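Local structure of oligogalacturonate lyase (Yersinia enterocolitica subsp. enterocolitica, 3PE7) at residues T24-P29 with Y63-N68; A122-Y127 with K165-L170; M218-E223 with R229-H234. The protein cleaves oligogalacturonates by beta-elimination in the cytoplasm, on a seven-bladed beta-propeller scaffold that binds manganese and calcium. All coordinates share one frame; numbering follows the deposited sequence.

In the fold
The three contacts sample four of the seven blades: interaction 1 bridges two, and interactions 2 and 3 lie in two others. In interaction 1, strand 22-25 pairs with strand 376-381 from the far end of the chain, whereas strand 61-66 belongs to the next sheet. Interaction 2 lies within the blade containing strand 124-132, and interaction 3 is the outer hairpin of the following blade. The centres of interactions 2 and 3 are 21 Å apart, against 36 and 39 Å from interaction 1. None supplies a manganese ligand (His287, Gln350, His353, His355). The side chains of Leu65 and Arg229 lie about 11 and 7 Å from those of calcium ligands Met1 and Glu272, respectively.

Interaction 1: residues T24-P29 with Y63-N68; sequences TRLTPP and YLLDLN
Leu26 meets Leu65 and Leu67 in a small apolar contact between two adjacent blades of the seven-bladed beta-propeller. The assignment follows from strand pairing: strand 22-25 runs beside strand 376-381 in one sheet, while strand 61-66 runs beside strand 49-54 in the next. The backbones stay well apart, the nearest CA atoms being those of Leu26 and Leu67 at 8.7 Å, and only 110 Å² is buried between the segments, so apolar side-chain carbons bridge the gap. Leu26 has just left its strand, and its CB bond points toward the other segment, as does that of Leu65. The Leu67 CB bond runs across that direction, and it is the branch end that comes nearer.

Leu50 of strand 49-54 and Leu379 of strand 376-381 also touch Leu26, extending the apolar seam into both sheets. At the strand end, Asp66 OD1 accepts from Asn68 N at 2.9 Å, an Asx turn with Leu67 at its middle. Leu65 has CG anti to the backbone N (chi1 173°), which, with chi2 at 55°, carries CD2 to Leu26 CB at 4.1 Å. The same methyl lies 4.2 Å from Leu26 CD1, and Leu26 CD1 is also 4.2 Å from Leu67 CD2.

Interaction 2: residues A122-Y127 with K165-L170; sequences AEWVGY and KPCCRL
A cation-pi stack between Trp124 and Arg169 spans one blade of the beta-propeller, reaching from its strand 124-132 across to strand 168-174. The guanidinium lies flat over one face of the indole, with the two planes only 6° apart. Arg169 CZ sits 3.6 Å from the centroid of the five-membered ring of Trp124 and 16° off its normal, so the charged group is over the pyrrole part of the face and not at its rim. Its closest approach is to Trp124 CE2, at 3.5 Å.

The aliphatic part of the arginine uses the same face. Arg169 CD stands 3.6 Å from the centroid of the six-membered ring of Trp124, a CH-pi contact, and the chain is extended from CG to NE, which draws the side chain across the bicycle from benzene to pyrrole. A salt bridge from Arg169 NH2 to Glu143 OE1 gives the guanidinium a second hold and probably helps to fix its rotation.

Cys167 adds a lesser touch, its SG 4.0 Å from Trp124 CH2 and oblique to the ring. The two contacting strands are not neighbours in the sheet: strand 138-145 runs between them, contributing Glu143 and placing Arg145 against both Trp124 and Cys167, while Gln185 of strand 180-186, the edge strand on the far side of strand 168-174, touches Trp124, Cys167 and Arg169.

Interaction 3: residues M218-E223 with R229-H234; sequences MWLINE and RKVKTH
Arg229 packs along Leu220 and ends at Asn222. Its CB leaves the sheet on the face that carries Leu220, and CG lies between the backbone N and the carbonyl carbon (chi1 72°). A bend at chi2 (-86°) then turns the chain back over the neighbouring strand. CD comes 3.8 Å from Leu220 O, and NE is equally close to Leu220 CB. CZ has that same CB over the face of the guanidinium, so the flat group rests on the leucine. NH1 donates to a water. NH2 reaches Asn222 OD1 directly at 3.2 Å, but this bond is bent, with the donor above the amide carbonyl plane; the same nitrogen also bonds to Asn227 O. Asn222 ND2 bonds to Thr226 OG1 in the turn of the hairpin, which probably fixes the amide with OD1 facing Arg229.

These residues form the outer hairpin of a propeller blade, strands 218-222 and 229-230. Leu220 and Arg229 are an antiparallel hydrogen-bonded pair: Leu220 N gives to Arg229 O at 2.8 Å, and Arg229 N returns a bond to Leu220 O. Trp219 and Lys230 form the adjoining non-hydrogen-bonded pair on the other face. There Lys230 CB sits over the six-membered ring of Trp219, 3.9 Å from its centroid, while His207 stacks with the indole.

Beyond the strand end, Val231 N donates to Met218 O at 3.0 Å. Val231 CG2 packs against Leu220 CG, also touching Met218 CB. Met218 O accepts a second hydrogen bond, from a water that itself accepts from Lys232 N.

Interaction 1: residues T24-P29 with Y63-N68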
loop_
_atom_site.group_PDB
_atom_site.type_symbol
_atom_site.label_atom_id
_atom_site.label_comp_id
_atom_site.label_asym_id
_atom_site.label_seq_id
_atom_site.Cartn_x
_atom_site.Cartn_y
_atom_site.Cartn_z
ATOM N N THR A 24 -10.128 -2.259 18.596
ATOM C CA THR A 24 -9.044 -2.009 19.548
ATOM C C THR A 24 -8.088 -0.998 18.937
ATOM O O THR A 24 -7.600 -1.209 17.824
ATOM C CB THR A 24 -8.311 -3.318 19.923
ATOM O OG1 THR A 24 -9.260 -4.202 20.543
ATOM C CG2 THR A 24 -7.183 -3.035 20.914
ATOM N N ARG A 25 -7.854 0.101 19.652
ATOM C CA ARG A 25 -6.828 1.078 19.273
ATOM C C ARG A 25 -5.495 0.650 19.875
ATOM O O ARG A 25 -5.405 0.381 21.082
ATOM C CB ARG A 25 -7.194 2.450 19.816
ATOM C CG ARG A 25 -6.275 3.566 19.331
ATOM C CD ARG A 25 -6.762 4.890 19.834
ATOM N NE ARG A 25 -6.610 4.986 21.292
ATOM C CZ ARG A 25 -7.292 5.831 22.054
ATOM N NH1 ARG A 25 -8.182 6.651 21.516
ATOM N NH2 ARG A 25 -7.076 5.849 23.376
ATOM N N LEU A 26 -4.468 0.611 19.032
ATOM C CA LEU A 26 -3.182 0.023 19.424
ATOM C C LEU A 26 -2.146 1.050 19.861
ATOM O O LEU A 26 -1.180 0.704 20.539
ATOM C CB LEU A 26 -2.607 -0.791 18.265
ATOM C CG LEU A 26 -3.457 -1.919 17.669
ATOM C CD1 LEU A 26 -2.721 -2.527 16.489
ATOM C CD2 LEU A 26 -3.764 -2.991 18.703
ATOM N N THR A 27 -2.332 2.301 19.448
ATOM C CA THR A 27 -1.324 3.349 19.664
ATOM C C THR A 27 -1.980 4.586 20.287
ATOM O O THR A 27 -3.203 4.798 20.117
ATOM C CB THR A 27 -0.618 3.741 18.326
ATOM O OG1 THR A 27 -1.595 4.216 17.398
ATOM C CG2 THR A 27 0.111 2.541 17.716
ATOM N N PRO A 28 -1.192 5.390 21.025
ATOM C CA PRO A 28 -1.754 6.537 21.736
ATOM C C PRO A 28 -1.936 7.752 20.818
ATOM O O PRO A 28 -0.971 8.157 20.162
ATOM C CB PRO A 28 -0.705 6.821 22.825
ATOM C CG PRO A 28 0.604 6.365 22.218
ATOM C CD PRO A 28 0.250 5.192 21.324
ATOM N N PRO A 29 -3.150 8.335 20.784
ATOM C CA PRO A 29 -3.451 9.369 19.792
ATOM C C PRO A 29 -2.861 10.743 20.119
ATOM O O PRO A 29 -3.208 11.724 19.458
ATOM C CB PRO A 29 -4.987 9.390 19.761
ATOM C CG PRO A 29 -5.396 8.920 21.119
ATOM C CD PRO A 29 -4.371 7.869 21.473
ATOM N N TYR A 63 8.676 0.861 13.827
ATOM C CA TYR A 63 8.566 0.119 15.072
ATOM C C TYR A 63 8.011 -1.262 14.793
ATOM O O TYR A 63 7.291 -1.443 13.819
ATOM C CB TYR A 63 7.624 0.842 16.047
ATOM C CG TYR A 63 8.192 2.140 16.534
ATOM C CD1 TYR A 63 8.800 2.233 17.787
ATOM C CD2 TYR A 63 8.142 3.282 15.735
ATOM C CE1 TYR A 63 9.371 3.442 18.222
ATOM C CE2 TYR A 63 8.710 4.483 16.155
ATOM C CZ TYR A 63 9.308 4.554 17.407
ATOM O OH TYR A 63 9.866 5.744 17.820
ATOM N N LEU A 64 8.369 -2.241 15.631
ATOM C CA LEU A 64 7.711 -3.542 15.580
ATOM C C LEU A 64 6.940 -3.730 16.869
ATOM O O LEU A 64 7.517 -3.709 17.972
ATOM C CB LEU A 64 8.736 -4.682 15.389
ATOM C CG LEU A 64 8.138 -6.045 15.045
ATOM C CD1 LEU A 64 7.625 -6.070 13.603
ATOM C CD2 LEU A 64 9.184 -7.142 15.229
ATOM N N LEU A 65 5.632 -3.916 16.742
ATOM C CA LEU A 65 4.754 -4.057 17.895
ATOM C C LEU A 65 4.476 -5.541 18.150
ATOM O O LEU A 65 3.997 -6.253 17.249
ATOM C CB LEU A 65 3.429 -3.306 17.653
ATOM C CG LEU A 65 2.284 -3.439 18.660
ATOM C CD1 LEU A 65 2.700 -3.086 20.085
ATOM C CD2 LEU A 65 1.087 -2.585 18.214
ATOM N N ASP A 66 4.797 -5.996 19.362
ATOM C CA ASP A 66 4.432 -7.353 19.801
ATOM C C ASP A 66 2.991 -7.272 20.313
ATOM O O ASP A 66 2.720 -6.625 21.319
ATOM C CB ASP A 66 5.379 -7.863 20.886
ATOM C CG ASP A 66 5.134 -9.321 21.239
ATOM O OD1 ASP A 66 3.969 -9.711 21.462
ATOM O OD2 ASP A 66 6.121 -10.083 21.316
ATOM N N LEU A 67 2.074 -7.918 19.604
ATOM C CA LEU A 67 0.645 -7.773 19.899
ATOM C C LEU A 67 0.203 -8.532 21.147
ATOM O O LEU A 67 -0.872 -8.282 21.681
ATOM C CB LEU A 67 -0.209 -8.167 18.683
ATOM C CG LEU A 67 -0.011 -7.314 17.422
ATOM C CD1 LEU A 67 -0.641 -8.027 16.236
ATOM C CD2 LEU A 67 -0.612 -5.934 17.586
ATOM N N ASN A 68 1.046 -9.451 21.609
ATOM C CA ASN A 68 0.751 -10.199 22.826
ATOM C C ASN A 68 1.269 -9.455 24.048
ATOM O O ASN A 68 0.613 -9.371 25.085
ATOM C CB ASN A 68 1.362 -11.599 22.733
ATOM C CG ASN A 68 0.661 -12.473 21.707
ATOM O OD1 ASN A 68 1.297 -13.013 20.806
ATOM N ND2 ASN A 68 -0.652 -12.587 21.816
#

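Interaction 2: residues A122-Y127 with K165-L170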
loop_
_atom_site.group_PDB
_atom_site.type_symbol
_atom_site.label_atom_id
_atom_site.label_comp_id
_atom_site.label_asym_id
_atom_site.label_seq_id
_atom_site.Cartn_x
_atom_site.Cartn_y
_atom_site.Cartn_z
ATOM N N ALA A 122 23.013 9.214 -8.745
ATOM C CA ALA A 122 22.940 10.689 -8.692
ATOM C C ALA A 122 21.989 11.385 -9.655
ATOM O O ALA A 122 21.337 12.367 -9.279
ATOM C CB ALA A 122 24.358 11.284 -8.885
ATOM N N GLU A 123 21.945 10.899 -10.891
ATOM C CA GLU A 123 21.217 11.568 -11.973
ATOM C C GLU A 123 19.732 11.221 -12.000
ATOM O O GLU A 123 19.016 11.628 -12.912
ATOM C CB GLU A 123 21.825 11.175 -13.322
ATOM C CG GLU A 123 23.172 11.827 -13.642
ATOM C CD GLU A 123 23.569 11.648 -15.112
ATOM O OE1 GLU A 123 24.661 11.094 -15.374
ATOM O OE2 GLU A 123 22.790 12.071 -16.006
ATOM N N TRP A 124 19.297 10.458 -11.002
ATOM C CA TRP A 124 17.938 9.931 -10.930
ATOM C C TRP A 124 17.358 10.138 -9.530
ATOM O O TRP A 124 18.096 10.340 -8.562
ATOM C CB TRP A 124 17.930 8.439 -11.298
ATOM C CG TRP A 124 18.415 8.180 -12.707
ATOM C CD1 TRP A 124 19.708 8.047 -13.111
ATOM C CD2 TRP A 124 17.608 8.044 -13.877
ATOM N NE1 TRP A 124 19.764 7.839 -14.465
ATOM C CE2 TRP A 124 18.486 7.838 -14.966
ATOM C CE3 TRP A 124 16.229 8.071 -14.113
ATOM C CZ2 TRP A 124 18.031 7.645 -16.268
ATOM C CZ3 TRP A 124 15.765 7.901 -15.417
ATOM C CH2 TRP A 124 16.672 7.693 -16.486
ATOM N N VAL A 125 16.028 10.100 -9.453
ATOM C CA VAL A 125 15.288 10.218 -8.196
ATOM C C VAL A 125 14.306 9.038 -8.105
ATOM O O VAL A 125 13.527 8.797 -9.034
ATOM C CB VAL A 125 14.501 11.553 -8.110
ATOM C CG1 VAL A 125 13.837 11.703 -6.743
ATOM C CG2 VAL A 125 15.407 12.748 -8.398
ATOM N N GLY A 126 14.352 8.321 -6.984
ATOM C CA GLY A 126 13.382 7.251 -6.738
ATOM C C GLY A 126 11.975 7.831 -6.656
ATOM O O GLY A 126 11.755 8.871 -6.030
ATOM N N TYR A 127 11.030 7.164 -7.311
ATOM C CA TYR A 127 9.625 7.548 -7.276
ATOM C C TYR A 127 8.751 6.391 -6.803
ATOM O O TYR A 127 8.823 5.288 -7.334
ATOM C CB TYR A 127 9.127 8.056 -8.632
ATOM C CG TYR A 127 7.629 8.272 -8.637
ATOM C CD1 TYR A 127 6.762 7.327 -9.202
ATOM C CD2 TYR A 127 7.067 9.397 -8.017
ATOM C CE1 TYR A 127 5.370 7.511 -9.178
ATOM C CE2 TYR A 127 5.683 9.582 -7.985
ATOM C CZ TYR A 127 4.847 8.638 -8.571
ATOM O OH TYR A 127 3.492 8.810 -8.529
ATOM N N LYS A 165 5.756 14.829 -19.430
ATOM C CA LYS A 165 6.329 13.612 -20.029
ATOM C C LYS A 165 7.711 13.282 -19.474
ATOM O O LYS A 165 8.703 13.224 -20.226
ATOM C CB LYS A 165 6.377 13.713 -21.565
ATOM C CG LYS A 165 5.020 13.633 -22.230
ATOM C CD LYS A 165 5.152 13.632 -23.748
ATOM C CE LYS A 165 3.883 14.124 -24.404
ATOM N NZ LYS A 165 2.831 13.070 -24.532
ATOM N N PRO A 166 7.794 13.065 -18.152
ATOM C CA PRO A 166 9.085 12.813 -17.519
ATOM C C PRO A 166 9.686 11.494 -17.985
ATOM O O PRO A 166 8.947 10.545 -18.275
ATOM C CB PRO A 166 8.737 12.705 -16.035
ATOM C CG PRO A 166 7.277 12.249 -16.022
ATOM C CD PRO A 166 6.667 12.961 -17.200
ATOM N N CYS A 167 11.013 11.455 -18.052
ATOM C CA CYS A 167 11.743 10.239 -18.368
ATOM C C CYS A 167 11.781 9.336 -17.134
ATOM O O CYS A 167 12.403 9.664 -16.124
ATOM C CB CYS A 167 13.156 10.558 -18.827
ATOM S SG CYS A 167 14.134 9.072 -19.201
ATOM N N CYS A 168 11.078 8.209 -17.231
ATOM C CA CYS A 168 10.984 7.246 -16.154
ATOM C C CYS A 168 11.529 5.911 -16.609
ATOM O O CYS A 168 11.286 5.493 -17.741
ATOM C CB CYS A 168 9.514 7.043 -15.771
ATOM S SG CYS A 168 8.695 8.529 -15.174
ATOM N N ARG A 169 12.239 5.252 -15.716
ATOM C CA ARG A 169 12.665 3.888 -15.949
ATOM C C ARG A 169 12.166 2.952 -14.848
ATOM O O ARG A 169 12.210 3.259 -13.656
ATOM C CB ARG A 169 14.189 3.797 -16.155
ATOM C CG ARG A 169 15.043 4.251 -14.993
ATOM C CD ARG A 169 16.516 4.368 -15.416
ATOM N NE ARG A 169 17.382 4.452 -14.243
ATOM C CZ ARG A 169 18.708 4.439 -14.262
ATOM N NH1 ARG A 169 19.375 4.373 -15.420
ATOM N NH2 ARG A 169 19.374 4.513 -13.116
ATOM N N LEU A 170 11.670 1.803 -15.294
ATOM C CA LEU A 170 11.204 0.750 -14.406
ATOM C C LEU A 170 12.425 -0.121 -14.146
ATOM O O LEU A 170 12.951 -0.755 -15.069
ATOM C CB LEU A 170 10.103 -0.043 -15.118
ATOM C CG LEU A 170 9.183 -0.945 -14.291
ATOM C CD1 LEU A 170 8.117 -1.524 -15.229
ATOM C CD2 LEU A 170 9.939 -2.052 -13.615
#

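Interaction 3: residues M218-E223 with R229-H234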
loop_
_atom_site.group_PDB
_atom_site.type_symbol
_atom_site.label_atom_id
_atom_site.label_comp_id
_atom_site.label_asym_id
_atom_site.label_seq_id
_atom_site.Cartn_x
_atom_site.Cartn_y
_atom_site.Cartn_z
ATOM N N MET A 218 -3.578 0.612 -16.729
ATOM C CA MET A 218 -2.927 -0.607 -16.257
ATOM C C MET A 218 -2.202 -1.350 -17.376
ATOM O O MET A 218 -2.763 -1.589 -18.445
ATOM C CB MET A 218 -3.955 -1.551 -15.619
ATOM C CG MET A 218 -4.664 -1.008 -14.379
ATOM S SD MET A 218 -6.142 -2.006 -13.998
ATOM C CE MET A 218 -5.436 -3.448 -13.275
ATOM N N TRP A 219 -0.961 -1.723 -17.084
ATOM C CA TRP A 219 -0.083 -2.404 -18.034
ATOM C C TRP A 219 0.597 -3.602 -17.397
ATOM O O TRP A 219 0.756 -3.677 -16.173
ATOM C CB TRP A 219 0.988 -1.426 -18.545
ATOM C CG TRP A 219 0.364 -0.302 -19.314
ATOM C CD1 TRP A 219 -0.288 0.779 -18.790
ATOM C CD2 TRP A 219 0.279 -0.170 -20.741
ATOM N NE1 TRP A 219 -0.750 1.583 -19.796
ATOM C CE2 TRP A 219 -0.417 1.027 -21.003
ATOM C CE3 TRP A 219 0.744 -0.941 -21.826
ATOM C CZ2 TRP A 219 -0.680 1.480 -22.308
ATOM C CZ3 TRP A 219 0.485 -0.482 -23.137
ATOM C CH2 TRP A 219 -0.219 0.717 -23.353
ATOM N N LEU A 220 0.951 -4.570 -18.229
ATOM C CA LEU A 220 1.809 -5.659 -17.816
ATOM C C LEU A 220 3.036 -5.650 -18.721
ATOM O O LEU A 220 2.976 -5.208 -19.872
ATOM C CB LEU A 220 1.101 -7.008 -17.956
ATOM C CG LEU A 220 -0.165 -7.288 -17.160
ATOM C CD1 LEU A 220 -0.645 -8.686 -17.542
ATOM C CD2 LEU A 220 0.141 -7.250 -15.663
ATOM N N ILE A 221 4.146 -6.140 -18.192
ATOM C CA ILE A 221 5.339 -6.372 -19.013
ATOM C C ILE A 221 6.053 -7.596 -18.467
ATOM O O ILE A 221 5.956 -7.909 -17.266
ATOM C CB ILE A 221 6.271 -5.115 -19.036
ATOM C CG1 ILE A 221 7.305 -5.191 -20.169
ATOM C CG2 ILE A 221 6.923 -4.873 -17.661
ATOM C CD1 ILE A 221 7.991 -3.841 -20.443
ATOM N N ASN A 222 6.759 -8.309 -19.340
ATOM C CA ASN A 222 7.611 -9.391 -18.873
ATOM C C ASN A 222 8.818 -8.829 -18.155
ATOM O O ASN A 222 9.257 -7.704 -18.444
ATOM C CB ASN A 222 8.069 -10.280 -20.032
ATOM C CG ASN A 222 6.933 -11.053 -20.681
ATOM O OD1 ASN A 222 5.822 -11.155 -20.150
ATOM N ND2 ASN A 222 7.227 -11.637 -21.835
ATOM N N GLU A 223 9.364 -9.623 -17.239
ATOM C CA GLU A 223 10.527 -9.234 -16.454
ATOM C C GLU A 223 11.706 -8.818 -17.333
ATOM O O GLU A 223 12.478 -7.945 -16.957
ATOM C CB GLU A 223 10.946 -10.376 -15.542
ATOM C CG GLU A 223 11.848 -9.961 -14.399
ATOM C CD GLU A 223 12.320 -11.132 -13.599
ATOM O OE1 GLU A 223 12.581 -10.951 -12.393
ATOM O OE2 GLU A 223 12.414 -12.244 -14.177
ATOM N N ARG A 229 2.043 -4.929 -22.642
ATOM C CA ARG A 229 0.654 -4.943 -23.081
ATOM C C ARG A 229 -0.264 -4.316 -22.041
ATOM O O ARG A 229 -0.010 -4.409 -20.859
ATOM C CB ARG A 229 0.191 -6.368 -23.427
ATOM C CG ARG A 229 -0.011 -7.337 -22.245
ATOM C CD ARG A 229 1.283 -8.023 -21.872
ATOM N NE ARG A 229 1.114 -9.208 -21.025
ATOM C CZ ARG A 229 2.095 -9.756 -20.313
ATOM N NH1 ARG A 229 1.859 -10.833 -19.571
ATOM N NH2 ARG A 229 3.316 -9.224 -20.328
ATOM N N LYS A 230 -1.339 -3.690 -22.496
ATOM C CA LYS A 230 -2.324 -3.175 -21.557
ATOM C C LYS A 230 -3.204 -4.289 -21.007
ATOM O O LYS A 230 -3.515 -5.273 -21.697
ATOM C CB LYS A 230 -3.155 -2.033 -22.154
ATOM C CG LYS A 230 -3.874 -2.302 -23.431
ATOM C CD LYS A 230 -4.635 -1.041 -23.903
ATOM C CE LYS A 230 -3.727 0.142 -24.151
ATOM N NZ LYS A 230 -4.465 1.218 -24.893
ATOM N N VAL A 231 -3.595 -4.128 -19.748
ATOM C CA VAL A 231 -4.507 -5.065 -19.085
ATOM C C VAL A 231 -5.883 -5.014 -19.752
ATOM O O VAL A 231 -6.534 -6.049 -19.959
ATOM C CB VAL A 231 -4.574 -4.744 -17.566
ATOM C CG1 VAL A 231 -5.740 -5.486 -16.881
ATOM C CG2 VAL A 231 -3.241 -5.072 -16.904
ATOM N N LYS A 232 -6.317 -3.814 -20.119
ATOM C CA LYS A 232 -7.559 -3.659 -20.869
ATOM C C LYS A 232 -7.524 -2.393 -21.709
ATOM O O LYS A 232 -6.732 -1.485 -21.439
ATOM C CB LYS A 232 -8.775 -3.643 -19.935
ATOM C CG LYS A 232 -9.057 -2.294 -19.277
ATOM C CD LYS A 232 -10.188 -2.381 -18.278
ATOM C CE LYS A 232 -11.530 -2.639 -18.960
ATOM N NZ LYS A 232 -12.632 -2.742 -17.925
ATOM N N THR A 233 -8.377 -2.358 -22.727
ATOM C CA THR A 233 -8.705 -1.118 -23.404
ATOM C C THR A 233 -9.875 -0.484 -22.651
ATOM O O THR A 233 -10.927 -1.111 -22.474
ATOM C CB THR A 233 -9.081 -1.364 -24.865
ATOM O OG1 THR A 233 -7.973 -1.986 -25.525
ATOM C CG2 THR A 233 -9.411 -0.047 -25.565
ATOM N N HIS A 234 -9.672 0.748 -22.189
ATOM C CA HIS A 234 -10.726 1.507 -21.519
ATOM C C HIS A 234 -11.894 1.724 -22.472
ATOM O O HIS A 234 -11.701 2.109 -23.637
ATOM C CB HIS A 234 -10.221 2.886 -21.083
ATOM C CG HIS A 234 -9.253 2.869 -19.936
ATOM N ND1 HIS A 234 -9.278 3.814 -18.931
ATOM C CD2 HIS A 234 -8.222 2.038 -19.646
ATOM C CE1 HIS A 234 -8.303 3.566 -18.072
ATOM N NE2 HIS A 234 -7.647 2.495 -18.483
HETATM O O HOH W 1 -6.335 0.310 -17.292
HETATM O O HOH W 2 -5.333 -1.191 -19.088
HETATM O O HOH W 3 4.318 -11.885 -18.274
#